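Local atomic coordinates of Non-structural protein 3 (Porcine deltacoronavirus, PDB entry 6LN0), a protein that combines a macro domain, which probably binds ADP-ribose, with a papain-like protease domain thought to cleave the viral polyprotein. Residues N258-S263 / A397-T402; C312-I317 / V378-S383; G389-F394 / V418-R423. One frame throughout, in Å; residues are numbered along the deposited sequence.

Interaction 1: residues N258-S263 / A397-T402; sequences NNCFVS and AHCWYT
C260, the first residue of helix 260-270, faces C399 on strand 398-402 with their CA atoms 6.0 Å apart, bringing the N-terminal turn of the helix against the start of the strand. The side chain of C260 points at the strand and meets H398. Its SG lies 3.6 Å from H398 ND1, approaching the imidazole obliquely, 58° off the ring normal. The CB of H398 is directed away from the helix, but with CG anti to the backbone N (chi1 -176°) the ring turns back toward C260, and CE1 comes within 3.8 Å of C260 CB. A cysteine at the head of a helix beside a strand histidine is consistent with the catalytic Cys-His pair of papain-like proteases. C399 covers the next residue of the turn: its SG lies 3.3 Å from F261 CA, alongside the backbone, and C260 CB sits 3.5 Å from C399 O. The turn is held from within. N259 O accepts from both V262 N and S263 N, while S263 OG donates to C260 O at 3.0 Å. V262 CG2 lies over the centre of one face of the F261 ring, and N258 O approaches the edge of that ring in its plane. Further out, the ring of Y411 meets that of H398, and N259 is tied through its amide to K254 and K256. Helix 260-270 packs against strand 250-253 and helix 293-302, V262 touching L253 and Y300, while strand 398-402 pairs with strand 391-395 as the outermost strand of its sheet.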
ATOM      1  N   ASN A 258       4.619 -14.851  25.020  1.00 51.98           N
ATOM      2  CA  ASN A 258       4.701 -13.657  25.855  1.00 48.34           C
ATOM      3  C   ASN A 258       3.398 -12.881  25.903  1.00 48.18           C
ATOM      4  O   ASN A 258       3.407 -11.675  26.148  1.00 51.44           O
ATOM      5  CB  ASN A 258       5.809 -12.711  25.393  1.00 55.08           C
ATOM      6  CG  ASN A 258       7.129 -13.042  25.992  1.00 62.65           C
ATOM      7  OD1 ASN A 258       7.303 -14.118  26.563  1.00 62.56           O
ATOM      8  ND2 ASN A 258       8.088 -12.125  25.866  1.00 62.29           N
ATOM      9  N   ASN A 259       2.276 -13.534  25.665  1.00 48.19           N
ATOM     10  CA  ASN A 259       1.005 -12.832  25.636  1.00 48.56           C
ATOM     11  C   ASN A 259       0.394 -12.615  27.038  1.00 49.03           C
ATOM     12  O   ASN A 259      -0.817 -12.375  27.123  1.00 46.41           O
ATOM     13  CB  ASN A 259       0.016 -13.593  24.745  1.00 45.85           C
ATOM     14  CG  ASN A 259      -0.388 -14.930  25.335  1.00 53.19           C
ATOM     15  OD1 ASN A 259       0.228 -15.399  26.295  1.00 52.47           O
ATOM     16  ND2 ASN A 259      -1.431 -15.545  24.776  1.00 48.51           N
ATOM     17  N   CYS A 260       1.163 -12.717  28.130  1.00 49.19           N
ATOM     18  CA  CYS A 260       0.521 -12.669  29.446  1.00 51.91           C
ATOM     19  C   CYS A 260       0.007 -11.273  29.754  1.00 51.34           C
ATOM     20  O   CYS A 260      -1.052 -11.130  30.379  1.00 49.24           O
ATOM     21  CB  CYS A 260       1.479 -13.174  30.541  1.00 46.82           C
ATOM     22  SG  CYS A 260       3.073 -12.325  30.654  1.00 64.37           S
ATOM     23  N   PHE A 261       0.718 -10.245  29.283  1.00 53.74           N
ATOM     24  CA  PHE A 261       0.217  -8.878  29.386  1.00 51.09           C
ATOM     25  C   PHE A 261      -1.161  -8.708  28.757  1.00 46.69           C
ATOM     26  O   PHE A 261      -1.904  -7.807  29.160  1.00 49.27           O
ATOM     27  CB  PHE A 261       1.209  -7.879  28.768  1.00 54.02           C
ATOM     28  CG  PHE A 261       1.150  -7.776  27.258  1.00 53.14           C
ATOM     29  CD1 PHE A 261       1.653  -8.782  26.452  1.00 50.60           C
ATOM     30  CD2 PHE A 261       0.634  -6.643  26.655  1.00 55.60           C
ATOM     31  CE1 PHE A 261       1.614  -8.655  25.050  1.00 55.46           C
ATOM     32  CE2 PHE A 261       0.588  -6.506  25.276  1.00 47.07           C
ATOM     33  CZ  PHE A 261       1.078  -7.520  24.472  1.00 51.00           C
ATOM     34  N   VAL A 262      -1.542  -9.572  27.823  1.00 43.72           N
ATOM     35  CA  VAL A 262      -2.866  -9.463  27.225  1.00 44.97           C
ATOM     36  C   VAL A 262      -3.897 -10.186  28.074  1.00 46.33           C
ATOM     37  O   VAL A 262      -4.931  -9.613  28.441  1.00 48.83           O
ATOM     38  CB  VAL A 262      -2.855  -9.999  25.779  1.00 42.14           C
ATOM     39  CG1 VAL A 262      -4.250 -10.037  25.227  1.00 34.75           C
ATOM     40  CG2 VAL A 262      -1.955  -9.155  24.918  1.00 43.78           C
ATOM     41  N   SER A 263      -3.637 -11.458  28.391  1.00 48.72           N
ATOM     42  CA  SER A 263      -4.539 -12.218  29.259  1.00 50.67           C
ATOM     43  C   SER A 263      -4.767 -11.514  30.593  1.00 42.45           C
ATOM     44  O   SER A 263      -5.893 -11.480  31.092  1.00 46.77           O
ATOM     45  CB  SER A 263      -4.000 -13.635  29.495  1.00 49.77           C
ATOM     46  OG  SER A 263      -2.618 -13.603  29.829  1.00 49.55           O
ATOM     47  N   ALA A 397       9.072 -10.164  34.727  1.00 72.61           N
ATOM     48  CA  ALA A 397       8.596 -10.114  33.342  1.00 65.52           C
ATOM     49  C   ALA A 397       7.419 -11.045  33.084  1.00 67.50           C
ATOM     50  O   ALA A 397       7.171 -11.433  31.941  1.00 70.94           O
ATOM     51  CB  ALA A 397       9.726 -10.412  32.352  1.00 70.69           C
ATOM     52  N   HIS A 398       6.700 -11.430  34.132  1.00 68.25           N
ATOM     53  CA  HIS A 398       5.443 -12.147  34.007  1.00 68.87           C
ATOM     54  C   HIS A 398       4.385 -11.323  34.726  1.00 64.23           C
ATOM     55  O   HIS A 398       4.689 -10.611  35.686  1.00 65.93           O
ATOM     56  CB  HIS A 398       5.541 -13.568  34.595  1.00 65.54           C
ATOM     57  CG  HIS A 398       4.302 -14.398  34.423  1.00 66.18           C
ATOM     58  ND1 HIS A 398       3.792 -14.734  33.186  1.00 71.03           N
ATOM     59  CD2 HIS A 398       3.482 -14.981  35.334  1.00 69.45           C
ATOM     60  CE1 HIS A 398       2.709 -15.476  33.343  1.00 65.37           C
ATOM     61  NE2 HIS A 398       2.497 -15.638  34.637  1.00 67.97           N
ATOM     62  N   CYS A 399       3.151 -11.389  34.239  1.00 61.67           N
ATOM     63  CA  CYS A 399       2.054 -10.645  34.839  1.00 60.69           C
ATOM     64  C   CYS A 399       0.805 -11.496  34.754  1.00 56.44           C
ATOM     65  O   CYS A 399       0.667 -12.320  33.842  1.00 60.88           O
ATOM     66  CB  CYS A 399       1.842  -9.279  34.153  1.00 58.56           C
ATOM     67  SG  CYS A 399       1.310  -9.332  32.470  1.00 65.09           S
ATOM     68  N   TRP A 400      -0.101 -11.304  35.709  1.00 51.44           N
ATOM     69  CA  TRP A 400      -1.185 -12.265  35.811  1.00 50.32           C
ATOM     70  C   TRP A 400      -2.325 -11.624  36.568  1.00 53.05           C
ATOM     71  O   TRP A 400      -2.112 -10.749  37.416  1.00 52.17           O
ATOM     72  CB  TRP A 400      -0.732 -13.553  36.517  1.00 59.27           C
ATOM     73  CG  TRP A 400      -0.411 -13.357  37.975  1.00 58.22           C
ATOM     74  CD1 TRP A 400      -1.289 -13.421  39.010  1.00 60.49           C
ATOM     75  CD2 TRP A 400       0.872 -13.055  38.556  1.00 60.34           C
ATOM     76  NE1 TRP A 400      -0.642 -13.182  40.204  1.00 63.67           N
ATOM     77  CE2 TRP A 400       0.685 -12.958  39.953  1.00 61.00           C
ATOM     78  CE3 TRP A 400       2.158 -12.872  38.036  1.00 60.61           C
ATOM     79  CZ2 TRP A 400       1.730 -12.685  40.833  1.00 63.60           C
ATOM     80  CZ3 TRP A 400       3.198 -12.590  38.915  1.00 60.06           C
ATOM     81  CH2 TRP A 400       2.977 -12.506  40.298  1.00 63.67           C
ATOM     82  N   TYR A 401      -3.535 -12.076  36.262  1.00 53.86           N
ATOM     83  CA  TYR A 401      -4.704 -11.617  36.989  1.00 55.28           C
ATOM     84  C   TYR A 401      -4.841 -12.383  38.299  1.00 63.27           C
ATOM     85  O   TYR A 401      -4.580 -13.587  38.369  1.00 66.63           O
ATOM     86  CB  TYR A 401      -5.960 -11.806  36.148  1.00 53.65           C
ATOM     87  CG  TYR A 401      -7.226 -11.590  36.932  1.00 55.02           C
ATOM     88  CD1 TYR A 401      -7.449 -10.394  37.608  1.00 53.79           C
ATOM     89  CD2 TYR A 401      -8.199 -12.573  37.003  1.00 55.06           C
ATOM     90  CE1 TYR A 401      -8.607 -10.191  38.332  1.00 56.60           C
ATOM     91  CE2 TYR A 401      -9.362 -12.378  37.722  1.00 58.48           C
ATOM     92  CZ  TYR A 401      -9.562 -11.184  38.387  1.00 57.31           C
ATOM     93  OH  TYR A 401     -10.718 -10.984  39.108  1.00 62.62           O
ATOM     94  N   THR A 402      -5.247 -11.677  39.340  1.00 62.63           N
ATOM     95  CA  THR A 402      -5.579 -12.305  40.604  1.00 66.09           C
ATOM     96  C   THR A 402      -6.805 -11.607  41.164  1.00 66.05           C
ATOM     97  O   THR A 402      -6.821 -10.380  41.285  1.00 65.18           O
ATOM     98  CB  THR A 402      -4.406 -12.235  41.594  1.00 67.62           C
ATOM     99  OG1 THR A 402      -4.861 -12.588  42.903  1.00 72.36           O
ATOM    100  CG2 THR A 402      -3.797 -10.840  41.637  1.00 64.54           C
TER

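Interaction 2: residues C312-I317 / V378-S383; sequences CPQQVI and VAIGTS
Q314 and I317, one turn apart on helix 313-317, face I380 and V378 on strand 378-383, which runs antiparallel to the helix at 173° with the axes 9.6 Å apart. C312 precedes the helix as its N-cap, its SG accepting a weak capping bond from Q315 N at 3.6 Å. P313 opens the first turn and packs against I392 and F394 of strand 391-395, two places along the sheet. Q314 reaches farthest across. Its chain is extended beyond CG; CG, anti to the carbonyl carbon (chi1 -60°), leads the methylenes past I380, where CG lies 4.2 Å from CG2, and carries the amide to the strand backbone. There NE2 sits 3.1 Å from G381 O; its hydrogen bond goes to V418 O of the neighbouring strand 416-423. Q315 turns to the far side of the helix, where its amide bonds R305 and, weakly, T303. V316 is likewise directed elsewhere, onto F261. I317 supplies the apolar part of the contact with two branches: CG1 meets V378 CG1 at 4.0 Å, while CG2 slides past I380 CG2 at 4.0 Å. L268 and F269 of helix 260-270 touch I317 as well. A helix lying along a sheet strand, with alternate strand residues V378 and I380 turned toward it, is an alpha/beta layer packing, consistent with the helical thumb meeting the beta-sheet palm in coronavirus papain-like proteases.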
ATOM      1  N   CYS A 312       2.970  -4.159  28.231  1.00 56.96           N
ATOM      2  CA  CYS A 312       2.605  -3.593  29.522  1.00 54.31           C
ATOM      3  C   CYS A 312       1.149  -3.893  29.841  1.00 55.13           C
ATOM      4  O   CYS A 312       0.264  -3.469  29.084  1.00 52.52           O
ATOM      5  CB  CYS A 312       2.820  -2.091  29.516  1.00 48.15           C
ATOM      6  SG  CYS A 312       2.263  -1.342  31.036  1.00 58.41           S
ATOM      7  N   PRO A 313       0.835  -4.565  30.954  1.00 54.44           N
ATOM      8  CA  PRO A 313      -0.578  -4.843  31.235  1.00 45.40           C
ATOM      9  C   PRO A 313      -1.384  -3.592  31.548  1.00 42.33           C
ATOM     10  O   PRO A 313      -2.591  -3.595  31.294  1.00 42.62           O
ATOM     11  CB  PRO A 313      -0.518  -5.811  32.431  1.00 46.25           C
ATOM     12  CG  PRO A 313       0.755  -5.516  33.086  1.00 46.26           C
ATOM     13  CD  PRO A 313       1.717  -5.108  32.001  1.00 51.75           C
ATOM     14  N   GLN A 314      -0.766  -2.531  32.092  1.00 45.41           N
ATOM     15  CA  GLN A 314      -1.486  -1.267  32.289  1.00 45.73           C
ATOM     16  C   GLN A 314      -1.977  -0.708  30.962  1.00 43.78           C
ATOM     17  O   GLN A 314      -3.098  -0.192  30.875  1.00 40.31           O
ATOM     18  CB  GLN A 314      -0.599  -0.217  32.974  1.00 41.34           C
ATOM     19  CG  GLN A 314      -0.089  -0.578  34.322  1.00 43.16           C
ATOM     20  CD  GLN A 314       0.768   0.520  34.932  1.00 47.46           C
ATOM     21  OE1 GLN A 314       1.259   1.406  34.224  1.00 47.11           O
ATOM     22  NE2 GLN A 314       0.952   0.469  36.264  1.00 40.60           N
ATOM     23  N   GLN A 315      -1.131  -0.781  29.925  1.00 46.80           N
ATOM     24  CA  GLN A 315      -1.529  -0.408  28.569  1.00 47.60           C
ATOM     25  C   GLN A 315      -2.800  -1.135  28.142  1.00 45.08           C
ATOM     26  O   GLN A 315      -3.732  -0.529  27.609  1.00 42.32           O
ATOM     27  CB  GLN A 315      -0.399  -0.729  27.590  1.00 50.66           C
ATOM     28  CG  GLN A 315       0.490   0.435  27.174  1.00 55.94           C
ATOM     29  CD  GLN A 315       1.392   0.065  25.983  1.00 58.08           C
ATOM     30  OE1 GLN A 315       2.204  -0.867  26.064  1.00 56.35           O
ATOM     31  NE2 GLN A 315       1.241   0.787  24.871  1.00 51.40           N
ATOM     32  N   VAL A 316      -2.856  -2.443  28.382  1.00 43.81           N
ATOM     33  CA  VAL A 316      -3.999  -3.224  27.926  1.00 41.36           C
ATOM     34  C   VAL A 316      -5.265  -2.795  28.657  1.00 43.33           C
ATOM     35  O   VAL A 316      -6.266  -2.434  28.030  1.00 43.39           O
ATOM     36  CB  VAL A 316      -3.726  -4.727  28.097  1.00 40.47           C
ATOM     37  CG1 VAL A 316      -4.963  -5.535  27.726  1.00 39.20           C
ATOM     38  CG2 VAL A 316      -2.503  -5.127  27.283  1.00 37.78           C
ATOM     39  N   ILE A 317      -5.245  -2.825  29.997  1.00 42.36           N
ATOM     40  CA  ILE A 317      -6.474  -2.521  30.721  1.00 42.99           C
ATOM     41  C   ILE A 317      -6.917  -1.088  30.444  1.00 39.48           C
ATOM     42  O   ILE A 317      -8.119  -0.800  30.395  1.00 39.85           O
ATOM     43  CB  ILE A 317      -6.331  -2.799  32.239  1.00 38.57           C
ATOM     44  CG1 ILE A 317      -7.683  -2.607  32.899  1.00 36.25           C
ATOM     45  CG2 ILE A 317      -5.333  -1.865  32.922  1.00 39.75           C
ATOM     46  CD1 ILE A 317      -8.747  -3.509  32.315  1.00 38.13           C
ATOM     47  N   VAL A 378     -11.208   1.545  37.623  1.00 42.35           N
ATOM     48  CA  VAL A 378      -9.909   0.889  37.553  1.00 38.91           C
ATOM     49  C   VAL A 378      -8.845   1.916  37.875  1.00 40.34           C
ATOM     50  O   VAL A 378      -8.880   3.032  37.353  1.00 43.13           O
ATOM     51  CB  VAL A 378      -9.646   0.274  36.166  1.00 41.62           C
ATOM     52  CG1 VAL A 378      -8.178  -0.123  36.037  1.00 37.72           C
ATOM     53  CG2 VAL A 378     -10.551  -0.912  35.932  1.00 44.99           C
ATOM     54  N   ALA A 379      -7.883   1.542  38.711  1.00 39.75           N
ATOM     55  CA  ALA A 379      -6.766   2.409  39.050  1.00 40.66           C
ATOM     56  C   ALA A 379      -5.482   1.728  38.623  1.00 39.77           C
ATOM     57  O   ALA A 379      -5.363   0.505  38.726  1.00 44.51           O
ATOM     58  CB  ALA A 379      -6.721   2.708  40.557  1.00 40.16           C
ATOM     59  N   ILE A 380      -4.532   2.507  38.122  1.00 41.54           N
ATOM     60  CA  ILE A 380      -3.245   1.966  37.716  1.00 41.92           C
ATOM     61  C   ILE A 380      -2.157   2.740  38.428  1.00 42.07           C
ATOM     62  O   ILE A 380      -2.262   3.953  38.637  1.00 47.09           O
ATOM     63  CB  ILE A 380      -3.003   1.972  36.181  1.00 40.24           C
ATOM     64  CG1 ILE A 380      -3.244   3.339  35.561  1.00 44.47           C
ATOM     65  CG2 ILE A 380      -3.821   0.882  35.485  1.00 34.38           C
ATOM     66  CD1 ILE A 380      -2.662   3.438  34.122  1.00 44.93           C
ATOM     67  N   GLY A 381      -1.117   2.014  38.804  1.00 45.30           N
ATOM     68  CA  GLY A 381       0.037   2.551  39.496  1.00 44.00           C
ATOM     69  C   GLY A 381       0.923   1.374  39.823  1.00 42.23           C
ATOM     70  O   GLY A 381       0.683   0.267  39.345  1.00 43.22           O
ATOM     71  N   THR A 382       1.930   1.585  40.662  1.00 46.14           N
ATOM     72  CA  THR A 382       2.686   0.444  41.173  1.00 51.39           C
ATOM     73  C   THR A 382       2.888   0.556  42.674  1.00 48.62           C
ATOM     74  O   THR A 382       3.411   1.565  43.150  1.00 48.76           O
ATOM     75  CB  THR A 382       4.038   0.327  40.496  1.00 49.25           C
ATOM     76  OG1 THR A 382       3.845   0.408  39.090  1.00 52.58           O
ATOM     77  CG2 THR A 382       4.672  -1.020  40.861  1.00 52.11           C
ATOM     78  N   SER A 383       2.495  -0.482  43.407  1.00 54.19           N
ATOM     79  CA  SER A 383       2.851  -0.623  44.816  1.00 52.66           C
ATOM     80  C   SER A 383       3.083  -2.085  45.164  1.00 53.14           C
ATOM     81  O   SER A 383       2.539  -2.992  44.527  1.00 49.86           O
ATOM     82  CB  SER A 383       1.781  -0.071  45.762  1.00 55.52           C
ATOM     83  OG  SER A 383       2.268  -0.020  47.110  1.00 61.06           O
TER

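Interaction 3: residues G389-F394 / V418-R423; sequences GPAIKF and VATYHR
Three backbone hydrogen bonds join P390 and I392 to strand 418-423 in an antiparallel ladder, the short strand axes 4.6 Å apart. P390 O accepts from Y421 N at 3.0 Å with an angle of 168°, and I392 N donates to A419 O at 2.8 Å, bent to 144°. I392 O takes its hydrogen from V418 N, one residue earlier than a regular pairing with A419 would give, and V418 has a near-helical psi of -7°; both are consistent with a classic beta bulge. Between these bonds A391 and T420 form a non-hydrogen-bonded pair, in which A391 CA approaches A419 O at 3.1 Å and A391 CB meets T420 CG2 at 3.8 Å. On the other face I392 lies beside A419. Its CG2, anti to the backbone N, touches V418 CG2 at 3.7 Å, while V418 CG1 is directed to F394 CB, 4.0 Å off. P390 CG comes to the edge of the Y421 ring. In the next shell T420 OG1 bonds Y351 OH and also receives a weak bond from H422 NE2, while K393 makes a salt bridge to E386. L268 of helix 260-270 packs against P390, I392, A419 and Y421, P313 and I317 of helix 313-322 cover V418 and A419, and strands 376-383 and 398-402 flank the pair within the sheet.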
ATOM      1  N   GLY A 389      -9.116  -7.120  45.960  1.00 63.98           N
ATOM      2  CA  GLY A 389     -10.096  -7.339  44.922  1.00 59.90           C
ATOM      3  C   GLY A 389      -9.396  -7.659  43.618  1.00 57.82           C
ATOM      4  O   GLY A 389      -8.176  -7.847  43.595  1.00 58.99           O
ATOM      5  N   PRO A 390     -10.136  -7.707  42.510  1.00 57.03           N
ATOM      6  CA  PRO A 390      -9.514  -8.015  41.205  1.00 57.62           C
ATOM      7  C   PRO A 390      -8.350  -7.086  40.901  1.00 51.99           C
ATOM      8  O   PRO A 390      -8.474  -5.863  40.970  1.00 51.15           O
ATOM      9  CB  PRO A 390     -10.656  -7.815  40.201  1.00 50.91           C
ATOM     10  CG  PRO A 390     -11.908  -7.902  41.001  1.00 55.08           C
ATOM     11  CD  PRO A 390     -11.585  -7.463  42.408  1.00 52.38           C
ATOM     12  N   ALA A 391      -7.202  -7.671  40.577  1.00 51.53           N
ATOM     13  CA  ALA A 391      -5.987  -6.892  40.393  1.00 47.24           C
ATOM     14  C   ALA A 391      -5.109  -7.546  39.332  1.00 50.00           C
ATOM     15  O   ALA A 391      -5.425  -8.611  38.787  1.00 47.71           O
ATOM     16  CB  ALA A 391      -5.217  -6.743  41.707  1.00 46.20           C
ATOM     17  N   ILE A 392      -3.997  -6.884  39.035  1.00 46.26           N
ATOM     18  CA  ILE A 392      -2.971  -7.429  38.163  1.00 46.58           C
ATOM     19  C   ILE A 392      -1.641  -7.299  38.888  1.00 42.57           C
ATOM     20  O   ILE A 392      -1.326  -6.241  39.443  1.00 42.53           O
ATOM     21  CB  ILE A 392      -2.933  -6.717  36.792  1.00 44.06           C
ATOM     22  CG1 ILE A 392      -4.223  -7.015  36.002  1.00 45.00           C
ATOM     23  CG2 ILE A 392      -1.738  -7.170  36.022  1.00 43.72           C
ATOM     24  CD1 ILE A 392      -4.292  -6.389  34.589  1.00 43.91           C
ATOM     25  N   LYS A 393      -0.883  -8.379  38.918  1.00 47.27           N
ATOM     26  CA  LYS A 393       0.447  -8.360  39.502  1.00 53.92           C
ATOM     27  C   LYS A 393       1.483  -8.602  38.410  1.00 58.08           C
ATOM     28  O   LYS A 393       1.239  -9.325  37.433  1.00 52.53           O
ATOM     29  CB  LYS A 393       0.589  -9.403  40.627  1.00 57.72           C
ATOM     30  CG  LYS A 393      -0.264  -9.138  41.878  1.00 56.07           C
ATOM     31  CD  LYS A 393       0.435  -9.610  43.141  1.00 58.75           C
ATOM     32  CE  LYS A 393      -0.487 -10.450  44.032  1.00 69.66           C
ATOM     33  NZ  LYS A 393       0.283 -11.368  44.954  1.00 78.24           N
ATOM     34  N   PHE A 394       2.643  -7.974  38.600  1.00 56.84           N
ATOM     35  CA  PHE A 394       3.738  -7.985  37.641  1.00 60.04           C
ATOM     36  C   PHE A 394       5.022  -8.240  38.414  1.00 65.78           C
ATOM     37  O   PHE A 394       5.316  -7.527  39.379  1.00 59.54           O
ATOM     38  CB  PHE A 394       3.799  -6.644  36.908  1.00 57.79           C
ATOM     39  CG  PHE A 394       4.679  -6.631  35.678  1.00 64.69           C
ATOM     40  CD1 PHE A 394       6.061  -6.631  35.788  1.00 61.28           C
ATOM     41  CD2 PHE A 394       4.116  -6.552  34.411  1.00 64.12           C
ATOM     42  CE1 PHE A 394       6.860  -6.584  34.661  1.00 65.04           C
ATOM     43  CE2 PHE A 394       4.916  -6.514  33.271  1.00 68.05           C
ATOM     44  CZ  PHE A 394       6.285  -6.530  33.400  1.00 70.07           C
ATOM     45  N   VAL A 418      -0.143  -3.711  39.740  1.00 49.35           N
ATOM     46  CA  VAL A 418      -0.074  -2.629  38.756  1.00 44.37           C
ATOM     47  C   VAL A 418      -1.433  -2.177  38.246  1.00 45.62           C
ATOM     48  O   VAL A 418      -1.507  -1.149  37.554  1.00 43.35           O
ATOM     49  CB  VAL A 418       0.844  -2.980  37.565  1.00 45.53           C
ATOM     50  CG1 VAL A 418       2.267  -3.107  38.053  1.00 43.40           C
ATOM     51  CG2 VAL A 418       0.363  -4.246  36.840  1.00 46.73           C
ATOM     52  N   ALA A 419      -2.510  -2.863  38.593  1.00 45.02           N
ATOM     53  CA  ALA A 419      -3.839  -2.347  38.311  1.00 43.40           C
ATOM     54  C   ALA A 419      -4.803  -3.031  39.266  1.00 44.08           C
ATOM     55  O   ALA A 419      -4.615  -4.203  39.592  1.00 44.83           O
ATOM     56  CB  ALA A 419      -4.246  -2.603  36.850  1.00 39.20           C
ATOM     57  N   THR A 420      -5.831  -2.298  39.695  1.00 43.65           N
ATOM     58  CA  THR A 420      -6.874  -2.815  40.571  1.00 43.08           C
ATOM     59  C   THR A 420      -8.217  -2.290  40.095  1.00 43.49           C
ATOM     60  O   THR A 420      -8.314  -1.175  39.570  1.00 45.21           O
ATOM     61  CB  THR A 420      -6.673  -2.393  42.041  1.00 47.58           C
ATOM     62  OG1 THR A 420      -6.494  -0.974  42.106  1.00 45.34           O
ATOM     63  CG2 THR A 420      -5.453  -3.077  42.658  1.00 43.95           C
ATOM     64  N   TYR A 421      -9.255  -3.100  40.276  1.00 42.55           N
ATOM     65  CA  TYR A 421     -10.626  -2.680  40.008  1.00 45.22           C
ATOM     66  C   TYR A 421     -11.381  -2.529  41.322  1.00 46.44           C
ATOM     67  O   TYR A 421     -11.390  -3.444  42.148  1.00 52.68           O
ATOM     68  CB  TYR A 421     -11.358  -3.674  39.107  1.00 45.89           C
ATOM     69  CG  TYR A 421     -12.818  -3.340  39.005  1.00 47.50           C
ATOM     70  CD1 TYR A 421     -13.236  -2.210  38.300  1.00 48.13           C
ATOM     71  CD2 TYR A 421     -13.780  -4.109  39.651  1.00 45.91           C
ATOM     72  CE1 TYR A 421     -14.576  -1.858  38.222  1.00 44.04           C
ATOM     73  CE2 TYR A 421     -15.122  -3.766  39.572  1.00 49.71           C
ATOM     74  CZ  TYR A 421     -15.506  -2.634  38.840  1.00 48.24           C
ATOM     75  OH  TYR A 421     -16.823  -2.272  38.738  1.00 50.08           O
ATOM     76  N   HIS A 422     -12.025  -1.383  41.502  1.00 46.02           N
ATOM     77  CA  HIS A 422     -12.743  -1.037  42.723  1.00 44.35           C
ATOM     78  C   HIS A 422     -14.219  -0.874  42.379  1.00 49.12           C
ATOM     79  O   HIS A 422     -14.618   0.141  41.803  1.00 51.58           O
ATOM     80  CB  HIS A 422     -12.186   0.238  43.331  1.00 42.79           C
ATOM     81  CG  HIS A 422     -10.690   0.261  43.449  1.00 48.77           C
ATOM     82  ND1 HIS A 422     -10.029  -0.023  44.630  1.00 50.02           N
ATOM     83  CD2 HIS A 422      -9.729   0.580  42.548  1.00 43.72           C
ATOM     84  CE1 HIS A 422      -8.726   0.105  44.445  1.00 51.95           C
ATOM     85  NE2 HIS A 422      -8.518   0.472  43.190  1.00 51.39           N
ATOM     86  N   ARG A 423     -15.042  -1.860  42.714  1.00 57.42           N
ATOM     87  CA  ARG A 423     -16.477  -1.674  42.573  1.00 57.70           C
ATOM     88  C   ARG A 423     -16.980  -0.693  43.628  1.00 62.24           C
ATOM     89  O   ARG A 423     -16.366  -0.507  44.679  1.00 63.19           O
ATOM     90  CB  ARG A 423     -17.211  -3.004  42.713  1.00 62.05           C
ATOM     91  CG  ARG A 423     -17.239  -3.526  44.141  1.00 70.95           C
ATOM     92  CD  ARG A 423     -18.599  -4.125  44.472  1.00 80.44           C
ATOM     93  NE  ARG A 423     -19.138  -4.859  43.330  1.00 83.58           N
ATOM     94  CZ  ARG A 423     -19.114  -6.184  43.220  1.00 85.97           C
ATOM     95  NH1 ARG A 423     -18.579  -6.919  44.193  1.00 74.86           N
ATOM     96  NH2 ARG A 423     -19.624  -6.771  42.138  1.00 85.61           N
TER

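Beyond the N-terminal six-stranded sheet, the chain reaches 258-263, where interaction 1 opens a loop that closes only at 397-402. Interaction 2 is nested inside it, starting at helix 313-322 and closing at strand 376-383 after the strands that run out to the zinc site of C334, C335, C360 and C363. Interaction 3 follows in series and crosses interaction 1, its first segment preceding 397-402 and its second following it. All three reach one mixed sheet, whose order 376-383, 416-423, 391-395, 398-402 links them edge to edge. Helices 260-270 and 313-322 both pack on that sheet, joining the helical part of the fold to it.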